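Interferon (Danio rerio, PDB 3PIV) probably acts as a secreted antiviral cytokine that binds cell-surface receptors, with the helical fold of the type I interferons. Local coordinates at residues R38-M43 and Q149-I154; V56-H61 and I114-H119. All blocks are in the same frame, centred on the assembly; numbering follows the deposited sequence.

Contact 1 (R38-M43 and Q149-I154)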
# COMPACT_ATOMS: atom_id res chain seq x y z
N ARG A 38 6.89 -10.80 -7.37
CA ARG A 38 8.19 -11.32 -7.02
C ARG A 38 8.53 -10.97 -5.57
O ARG A 38 8.84 -11.83 -4.74
CB ARG A 38 9.18 -10.65 -7.96
CG ARG A 38 8.44 -9.86 -9.06
CD ARG A 38 8.91 -8.41 -9.20
NE ARG A 38 9.41 -7.82 -7.97
CZ ARG A 38 10.05 -6.65 -7.93
NH1 ARG A 38 10.24 -5.98 -9.06
NH2 ARG A 38 10.52 -6.14 -6.78
N LEU A 39 8.45 -9.68 -5.26
CA LEU A 39 8.76 -9.17 -3.93
C LEU A 39 7.84 -9.75 -2.87
O LEU A 39 8.29 -10.16 -1.80
CB LEU A 39 8.64 -7.64 -3.95
CG LEU A 39 9.49 -6.77 -3.03
CD1 LEU A 39 8.62 -5.65 -2.49
CD2 LEU A 39 10.15 -7.56 -1.91
N TYR A 40 6.54 -9.77 -3.16
CA TYR A 40 5.58 -10.24 -2.17
C TYR A 40 5.80 -11.71 -1.86
O TYR A 40 5.64 -12.13 -0.71
CB TYR A 40 4.15 -9.99 -2.64
CG TYR A 40 3.63 -8.64 -2.23
CD1 TYR A 40 3.00 -8.47 -1.00
CD2 TYR A 40 3.80 -7.54 -3.04
CE1 TYR A 40 2.54 -7.23 -0.60
CE2 TYR A 40 3.34 -6.29 -2.65
CZ TYR A 40 2.71 -6.14 -1.43
OH TYR A 40 2.26 -4.92 -1.05
N THR A 41 6.16 -12.49 -2.88
CA THR A 41 6.47 -13.91 -2.70
C THR A 41 7.60 -14.03 -1.67
O THR A 41 7.48 -14.77 -0.70
CB THR A 41 6.89 -14.60 -4.03
OG1 THR A 41 5.75 -14.70 -4.90
CG2 THR A 41 7.43 -16.00 -3.78
N LEU A 42 8.68 -13.27 -1.90
CA LEU A 42 9.79 -13.20 -0.95
C LEU A 42 9.33 -12.81 0.46
O LEU A 42 9.71 -13.44 1.43
CB LEU A 42 10.84 -12.21 -1.46
CG LEU A 42 11.95 -11.70 -0.52
CD1 LEU A 42 12.98 -12.78 -0.24
CD2 LEU A 42 12.63 -10.47 -1.11
N MET A 43 8.48 -11.79 0.56
CA MET A 43 8.00 -11.36 1.87
C MET A 43 7.11 -12.42 2.52
O MET A 43 7.08 -12.56 3.76
CB MET A 43 7.28 -10.00 1.76
CG MET A 43 8.16 -8.84 1.28
SD MET A 43 9.79 -8.73 2.07
CE MET A 43 9.33 -8.94 3.80
N GLN A 149 -4.43 -6.79 -1.09
CA GLN A 149 -4.77 -8.22 -1.08
C GLN A 149 -3.58 -9.04 -0.63
O GLN A 149 -3.71 -9.87 0.24
CB GLN A 149 -5.27 -8.69 -2.46
CG GLN A 149 -6.70 -8.29 -2.72
CD GLN A 149 -7.10 -8.32 -4.18
OE1 GLN A 149 -6.25 -8.27 -5.07
NE2 GLN A 149 -8.40 -8.38 -4.42
N ARG A 150 -2.40 -8.75 -1.17
CA ARG A 150 -1.21 -9.48 -0.77
C ARG A 150 -0.71 -9.12 0.66
O ARG A 150 -0.24 -10.00 1.38
CB ARG A 150 -0.10 -9.27 -1.79
CG ARG A 150 -0.42 -9.79 -3.21
CD ARG A 150 -0.52 -11.32 -3.29
NE ARG A 150 0.70 -12.02 -2.87
CZ ARG A 150 1.68 -12.41 -3.69
NH1 ARG A 150 1.61 -12.15 -4.98
NH2 ARG A 150 2.75 -13.04 -3.21
N MET A 151 -0.81 -7.85 1.04
CA MET A 151 -0.44 -7.46 2.40
C MET A 151 -1.21 -8.26 3.44
O MET A 151 -0.66 -8.63 4.45
CB MET A 151 -0.66 -5.96 2.63
CG MET A 151 0.34 -5.10 1.87
SD MET A 151 -0.21 -3.38 1.74
CE MET A 151 0.47 -2.72 3.27
N ASP A 152 -2.47 -8.55 3.15
CA ASP A 152 -3.32 -9.28 4.07
C ASP A 152 -2.84 -10.73 4.27
O ASP A 152 -2.96 -11.30 5.35
CB ASP A 152 -4.76 -9.27 3.54
CG ASP A 152 -5.72 -10.02 4.43
OD1 ASP A 152 -6.08 -9.49 5.50
OD2 ASP A 152 -6.11 -11.14 4.05
N ILE A 153 -2.29 -11.31 3.21
CA ILE A 153 -1.72 -12.64 3.29
C ILE A 153 -0.50 -12.60 4.20
O ILE A 153 -0.37 -13.40 5.11
CB ILE A 153 -1.32 -13.16 1.90
CG1 ILE A 153 -2.57 -13.42 1.05
CG2 ILE A 153 -0.48 -14.43 2.01
CD1 ILE A 153 -2.26 -13.98 -0.32
N ILE A 154 0.38 -11.65 3.94
CA ILE A 154 1.56 -11.46 4.77
C ILE A 154 1.21 -11.23 6.24
O ILE A 154 1.88 -11.75 7.12
CB ILE A 154 2.41 -10.29 4.25
CG1 ILE A 154 3.05 -10.69 2.91
CG2 ILE A 154 3.45 -9.88 5.28
CD1 ILE A 154 3.58 -9.50 2.13
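Helices 38-43 and 149-154 run in nearly the same direction, their axes 13° apart and 10.2 Å distant at closest approach. Y40 faces R150, and M43 faces I154. Y40 buries more surface here than any other residue. Its ring has the aliphatic start of R150 over one face, where R150 CB lies 3.3 Å from Y40 CD1. M151 reaches the phenol end in the plane of the ring, with M151 CG 3.5 Å from Y40 OH. I154 CD1 packs obliquely at 3.3 Å from Y40 CD1 and also touches M43 CB at 3.8 Å.

This pair joins the short helix 37-44 to the C-terminal helix 134-158 of the helical cytokine bundle, which has six helices in this chain. R150 is bent at chi2 and chi3, both near -60°. This brings the guanidinium against Y40 CB, which lies 3.4 Å above its plane, offset toward the rim. The guanidinium and the Y40 ring are tilted 51° to each other. R150 NH2 makes a salt bridge with D44, the last residue of helix 37-44. R150 NH2 also lies 3.5 Å from T41 N, but both are donors and do not bond. T41 OG1 sits at the guanidinium edge and gives its hydrogen bond to the carbonyl of S37 instead. Y40 is a buried residue, and its OH is hydrogen-bonded to H147 ND1, one turn before M151.

Contact 2 (V56-H61 and I114-H119)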
# COMPACT_ATOMS: atom_id res chain seq x y z
N VAL A 56 4.82 -1.70 7.21
CA VAL A 56 4.89 -0.28 7.51
C VAL A 56 5.38 0.50 6.30
O VAL A 56 4.77 1.50 5.94
CB VAL A 56 5.81 0.05 8.69
CG1 VAL A 56 5.98 1.59 8.83
CG2 VAL A 56 5.23 -0.54 9.95
N LEU A 57 6.45 0.02 5.66
CA LEU A 57 6.99 0.67 4.47
C LEU A 57 5.94 0.81 3.39
O LEU A 57 5.74 1.90 2.85
CB LEU A 57 8.19 -0.10 3.92
CG LEU A 57 9.50 0.02 4.70
CD1 LEU A 57 10.50 -0.93 4.13
CD2 LEU A 57 10.03 1.47 4.70
N THR A 58 5.26 -0.29 3.08
CA THR A 58 4.26 -0.30 2.02
C THR A 58 3.02 0.56 2.35
O THR A 58 2.53 1.31 1.50
CB THR A 58 3.84 -1.75 1.65
OG1 THR A 58 5.02 -2.57 1.52
CG2 THR A 58 3.11 -1.75 0.34
N LEU A 59 2.53 0.46 3.58
CA LEU A 59 1.41 1.29 4.00
C LEU A 59 1.77 2.75 3.78
O LEU A 59 0.97 3.54 3.28
CB LEU A 59 1.07 1.04 5.48
CG LEU A 59 0.32 -0.25 5.84
CD1 LEU A 59 0.38 -0.45 7.33
CD2 LEU A 59 -1.14 -0.25 5.36
N ASP A 60 2.98 3.12 4.16
CA ASP A 60 3.34 4.52 4.11
C ASP A 60 3.47 4.98 2.67
O ASP A 60 3.12 6.12 2.35
CB ASP A 60 4.63 4.79 4.89
CG ASP A 60 4.42 4.80 6.41
OD1 ASP A 60 3.28 4.72 6.89
OD2 ASP A 60 5.43 4.88 7.13
N HIS A 61 3.91 4.08 1.79
CA HIS A 61 4.04 4.39 0.37
C HIS A 61 2.68 4.58 -0.27
O HIS A 61 2.48 5.48 -1.08
CB HIS A 61 4.80 3.28 -0.38
CG HIS A 61 6.29 3.42 -0.29
ND1 HIS A 61 7.12 2.39 0.12
CD2 HIS A 61 7.10 4.48 -0.53
CE1 HIS A 61 8.38 2.81 0.10
NE2 HIS A 61 8.38 4.09 -0.26
N ILE A 114 14.36 -1.28 -0.64
CA ILE A 114 14.81 -0.79 -1.94
C ILE A 114 13.82 -1.12 -3.07
O ILE A 114 13.43 -0.24 -3.84
CB ILE A 114 16.21 -1.35 -2.28
CG1 ILE A 114 17.23 -0.92 -1.21
CG2 ILE A 114 16.62 -0.91 -3.68
CD1 ILE A 114 18.62 -1.50 -1.35
N ARG A 115 13.40 -2.38 -3.16
CA ARG A 115 12.51 -2.81 -4.22
C ARG A 115 11.13 -2.18 -4.12
O ARG A 115 10.60 -1.69 -5.11
CB ARG A 115 12.40 -4.34 -4.25
CG ARG A 115 13.76 -5.05 -4.38
CD ARG A 115 13.66 -6.57 -4.21
NE ARG A 115 12.82 -7.20 -5.23
CZ ARG A 115 12.64 -8.51 -5.37
NH1 ARG A 115 13.25 -9.34 -4.55
NH2 ARG A 115 11.86 -8.98 -6.32
N ILE A 116 10.54 -2.17 -2.92
CA ILE A 116 9.22 -1.56 -2.76
C ILE A 116 9.24 -0.06 -3.08
O ILE A 116 8.33 0.46 -3.73
CB ILE A 116 8.58 -1.83 -1.36
CG1 ILE A 116 7.08 -1.55 -1.39
CG2 ILE A 116 9.27 -1.01 -0.24
CD1 ILE A 116 6.29 -2.39 -2.36
N LYS A 117 10.26 0.66 -2.64
CA LYS A 117 10.41 2.06 -3.01
C LYS A 117 10.49 2.18 -4.51
O LYS A 117 9.82 2.95 -5.10
CB LYS A 117 11.64 2.64 -2.40
CG LYS A 117 11.77 4.07 -2.65
CD LYS A 117 13.00 4.67 -2.09
CE LYS A 117 12.74 6.04 -1.52
NZ LYS A 117 13.97 6.86 -1.31
N ARG A 118 11.33 1.37 -5.10
CA ARG A 118 11.49 1.35 -6.55
C ARG A 118 10.14 1.17 -7.27
O ARG A 118 9.84 1.84 -8.26
CB ARG A 118 12.46 0.23 -6.91
CG ARG A 118 12.89 0.16 -8.35
CD ARG A 118 13.89 -1.00 -8.53
NE ARG A 118 15.23 -0.67 -8.02
CZ ARG A 118 16.02 -1.51 -7.37
NH1 ARG A 118 15.62 -2.76 -7.12
NH2 ARG A 118 17.22 -1.12 -6.97
N HIS A 119 9.31 0.26 -6.76
CA HIS A 119 8.00 0.07 -7.36
C HIS A 119 7.11 1.31 -7.23
O HIS A 119 6.47 1.74 -8.19
CB HIS A 119 7.32 -1.16 -6.76
CG HIS A 119 5.84 -1.20 -6.99
ND1 HIS A 119 5.29 -1.35 -8.24
CD2 HIS A 119 4.80 -1.12 -6.13
CE1 HIS A 119 3.97 -1.36 -8.14
NE2 HIS A 119 3.65 -1.21 -6.87
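L57, T58 and H61 carry the contact from the side of helix 56-61, against I116 and K117 of helix 114-119. The two segments lie on helices 48-66 and 111-129 of the all-helical interferon domain. They run side by side in the same direction, 13° apart, with axes 10.3 Å apart at closest approach.

L57 comes first and touches lightly. Its CB is 4.4 Å from I116 CG2, while the side chain also meets Y112 and E113 further back on helix 111-129. T58 is buried and meets the other branch of I116. Its OG1 lies 3.7 Å from I116 CG1, and the two side chains cross at about a right angle. That hydroxyl is hydrogen-bonded to the carbonyl of F54, one turn earlier, so its polar need is met within its own helix. With I116 CG1 anti to the backbone N (chi1 -163°), that branch meets T58, while CG2 is left between N and the carbonyl carbon and meets H61.

H61 closes the segment and buries more here than L57 or T58. Its ring meets I116 CG2 and the backbone of K117 obliquely. F120 lies nearly parallel to the same ring. A bound nickel ion lies about 3 Å from the H61 side chain. K117 starts beside the imidazole but carries its ammonium away, leaving NZ 6.3 Å from H61 NE2. H61 CE1 makes the near contacts, 3.9 Å from I116 CG2 and 3.8 Å from K117 CA.

How the contacts relate
The centres of contacts 1 and 2 are 12 Å apart, and the two meet directly in the core. Y40 OH of contact 1 packs on T58 CG2 of contact 2 at 3.6 Å. M151 CE rests on L59 CG, also at 3.6 Å. H147, the partner of Y40, is also hydrogen-bonded through NE2 to NE2 of H119, on segment 114-119. Helices 37-44 and 48-66 are consecutive in the chain, as are 111-129 and 134-158, so each contact pairs one helix from each group. The nickel ion beside H61 in contact 2 is about 12 Å from the side chain of M151 in contact 1.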